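Long-range contact in HP0420 homologue (Helicobacter felis, PDB 3LWG), which is of unknown function but adopts a hotdog fold, a scaffold that many other proteins use to act on acyl thioesters such as acyl-CoA: residues Cys70-Lys75 against Phe128-Phe133. Residues are numbered along the deposited sequence; the frame is centred on the assembly and turned at random.
Sequences CALNKK and FEILVF
Leu72, in the last turn of helix 57-72, faces Ile130 of strand 121-132 with their CA atoms 8.5 Å apart, and the gap narrows to 7.1 Å between the CA atoms of Lys74 and Val132. Here the hotdog fold illustrates how a central helix is seated on the antiparallel sheet that wraps it: no hydrogen bond joins the two segments, and the grip comes mainly from aliphatic branches. Leu72 reaches toward the strand with CG anti to the backbone N (chi1 -178°), and its CD2 methyl rests 3.6 Å from CG2 of Ile130 as the two side chains pass in opposite directions. Ile130 also touches Leu69 one turn back, while Phe128 packs on Ala64, Ser65 and Ala68, so inward-facing residues of the strand follow the helix along its sheet-facing side.

Asn73, the first residue past the helix, takes a positive phi (45°), and the chain then runs on past Val132 toward strand 77-86, the sheet neighbour of strand 121-132. Val132 CG2 lies 4.1 Å from CB of Lys74, whose chain bends twice, at chi2 and chi4, and carries its ammonium group away from the strand; more loosely, the same methyl faces CD2 of Leu72. The other methyl, CG1, meets main chain instead, 3.6 Å from the carbonyl O of Lys75.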
loop_
_atom_site.group_PDB
_atom_site.type_symbol
_atom_site.label_atom_id
_atom_site.label_comp_id
_atom_site.label_asym_id
_atom_site.label_seq_id
_atom_site.Cartn_x
_atom_site.Cartn_y
_atom_site.Cartn_z
ATOM N N CYS B 70 3.560 1.241 -12.510
ATOM C CA CYS B 70 3.231 1.170 -13.951
ATOM C C CYS B 70 3.625 2.431 -14.717
ATOM O O CYS B 70 3.991 2.341 -15.900
ATOM C CB CYS B 70 1.730 0.904 -14.166
ATOM S SG CYS B 70 1.262 -0.753 -13.638
ATOM N N ALA B 71 3.556 3.591 -14.056
ATOM C CA ALA B 71 3.956 4.873 -14.666
ATOM C C ALA B 71 5.444 4.905 -15.057
ATOM O O ALA B 71 5.807 5.398 -16.125
ATOM C CB ALA B 71 3.622 6.054 -13.740
ATOM N N LEU B 72 6.306 4.376 -14.181
ATOM C CA LEU B 72 7.725 4.252 -14.507
ATOM C C LEU B 72 7.997 3.034 -15.398
ATOM O O LEU B 72 8.832 3.092 -16.307
ATOM C CB LEU B 72 8.564 4.189 -13.219
ATOM C CG LEU B 72 10.082 4.104 -13.329
ATOM C CD1 LEU B 72 10.499 5.412 -13.910
ATOM C CD2 LEU B 72 10.771 3.929 -11.930
ATOM N N ASN B 73 7.310 1.929 -15.114
ATOM C CA ASN B 73 7.416 0.674 -15.844
ATOM C C ASN B 73 8.892 0.274 -16.127
ATOM O O ASN B 73 9.223 -0.022 -17.291
ATOM C CB ASN B 73 6.626 0.733 -17.174
ATOM C CG ASN B 73 6.415 -0.625 -17.792
ATOM O OD1 ASN B 73 6.233 -0.760 -19.058
ATOM N ND2 ASN B 73 6.403 -1.644 -16.957
ATOM N N LYS B 74 9.730 0.278 -15.095
ATOM C CA LYS B 74 11.125 -0.166 -15.225
ATOM C C LYS B 74 11.336 -1.575 -14.633
ATOM O O LYS B 74 11.008 -1.829 -13.485
ATOM C CB LYS B 74 12.088 0.807 -14.528
ATOM C CG LYS B 74 12.297 2.159 -15.196
ATOM C CD LYS B 74 12.714 1.963 -16.657
ATOM C CE LYS B 74 13.028 3.318 -17.333
ATOM N NZ LYS B 74 13.667 4.254 -16.330
ATOM N N LYS B 75 11.927 -2.486 -15.398
ATOM C CA LYS B 75 12.265 -3.790 -14.849
ATOM C C LYS B 75 13.125 -3.630 -13.601
ATOM O O LYS B 75 13.934 -2.685 -13.469
ATOM C CB LYS B 75 13.064 -4.625 -15.856
ATOM C CG LYS B 75 12.943 -4.118 -17.266
ATOM C CD LYS B 75 14.284 -4.273 -18.037
ATOM C CE LYS B 75 14.199 -3.572 -19.383
ATOM N NZ LYS B 75 13.280 -4.348 -20.293
ATOM N N PHE B 128 5.452 8.760 -4.415
ATOM C CA PHE B 128 6.125 7.466 -4.221
ATOM C C PHE B 128 7.552 7.550 -4.746
ATOM O O PHE B 128 7.763 8.072 -5.822
ATOM C CB PHE B 128 5.383 6.389 -4.982
ATOM C CG PHE B 128 4.007 6.155 -4.437
ATOM C CD1 PHE B 128 3.758 5.066 -3.638
ATOM C CD2 PHE B 128 2.988 7.054 -4.683
ATOM C CE1 PHE B 128 2.520 4.845 -3.122
ATOM C CE2 PHE B 128 1.701 6.852 -4.144
ATOM C CZ PHE B 128 1.469 5.745 -3.370
ATOM N N GLU B 129 8.514 7.022 -3.991
ATOM C CA GLU B 129 9.888 6.900 -4.506
ATOM C C GLU B 129 10.105 5.468 -4.907
ATOM O O GLU B 129 9.661 4.544 -4.211
ATOM C CB GLU B 129 10.889 7.288 -3.414
ATOM C CG GLU B 129 10.965 8.776 -3.302
ATOM C CD GLU B 129 11.868 9.238 -2.181
ATOM O OE1 GLU B 129 11.930 8.552 -1.139
ATOM O OE2 GLU B 129 12.515 10.299 -2.343
ATOM N N ILE B 130 10.727 5.292 -6.067
ATOM C CA ILE B 130 10.939 3.981 -6.640
ATOM C C ILE B 130 12.418 3.866 -6.966
ATOM O O ILE B 130 13.007 4.787 -7.533
ATOM C CB ILE B 130 10.119 3.800 -7.919
ATOM C CG1 ILE B 130 8.626 3.798 -7.580
ATOM C CG2 ILE B 130 10.517 2.480 -8.644
ATOM C CD1 ILE B 130 7.683 3.590 -8.786
ATOM N N LEU B 131 12.984 2.726 -6.619
ATOM C CA LEU B 131 14.380 2.458 -6.905
ATOM C C LEU B 131 14.467 1.352 -7.940
ATOM O O LEU B 131 13.631 0.461 -7.961
ATOM C CB LEU B 131 15.078 2.011 -5.621
ATOM C CG LEU B 131 15.150 3.078 -4.539
ATOM C CD1 LEU B 131 15.736 2.453 -3.250
ATOM C CD2 LEU B 131 15.968 4.273 -4.986
ATOM N N VAL B 132 15.503 1.414 -8.787
ATOM C CA VAL B 132 15.744 0.401 -9.816
ATOM C C VAL B 132 17.067 -0.293 -9.520
ATOM O O VAL B 132 18.086 0.383 -9.288
ATOM C CB VAL B 132 15.874 1.048 -11.177
ATOM C CG1 VAL B 132 16.086 -0.029 -12.272
ATOM C CG2 VAL B 132 14.623 1.889 -11.470
ATOM N N PHE B 133 17.033 -1.625 -9.483
ATOM C CA PHE B 133 18.208 -2.438 -9.124
ATOM C C PHE B 133 18.783 -3.256 -10.266
ATOM O O PHE B 133 18.111 -3.557 -11.233
ATOM C CB PHE B 133 17.848 -3.387 -7.989
ATOM C CG PHE B 133 17.485 -2.671 -6.742
ATOM C CD1 PHE B 133 16.159 -2.370 -6.460
ATOM C CD2 PHE B 133 18.462 -2.250 -5.875
ATOM C CE1 PHE B 133 15.837 -1.699 -5.304
ATOM C CE2 PHE B 133 18.125 -1.573 -4.718
ATOM C CZ PHE B 133 16.817 -1.303 -4.441
#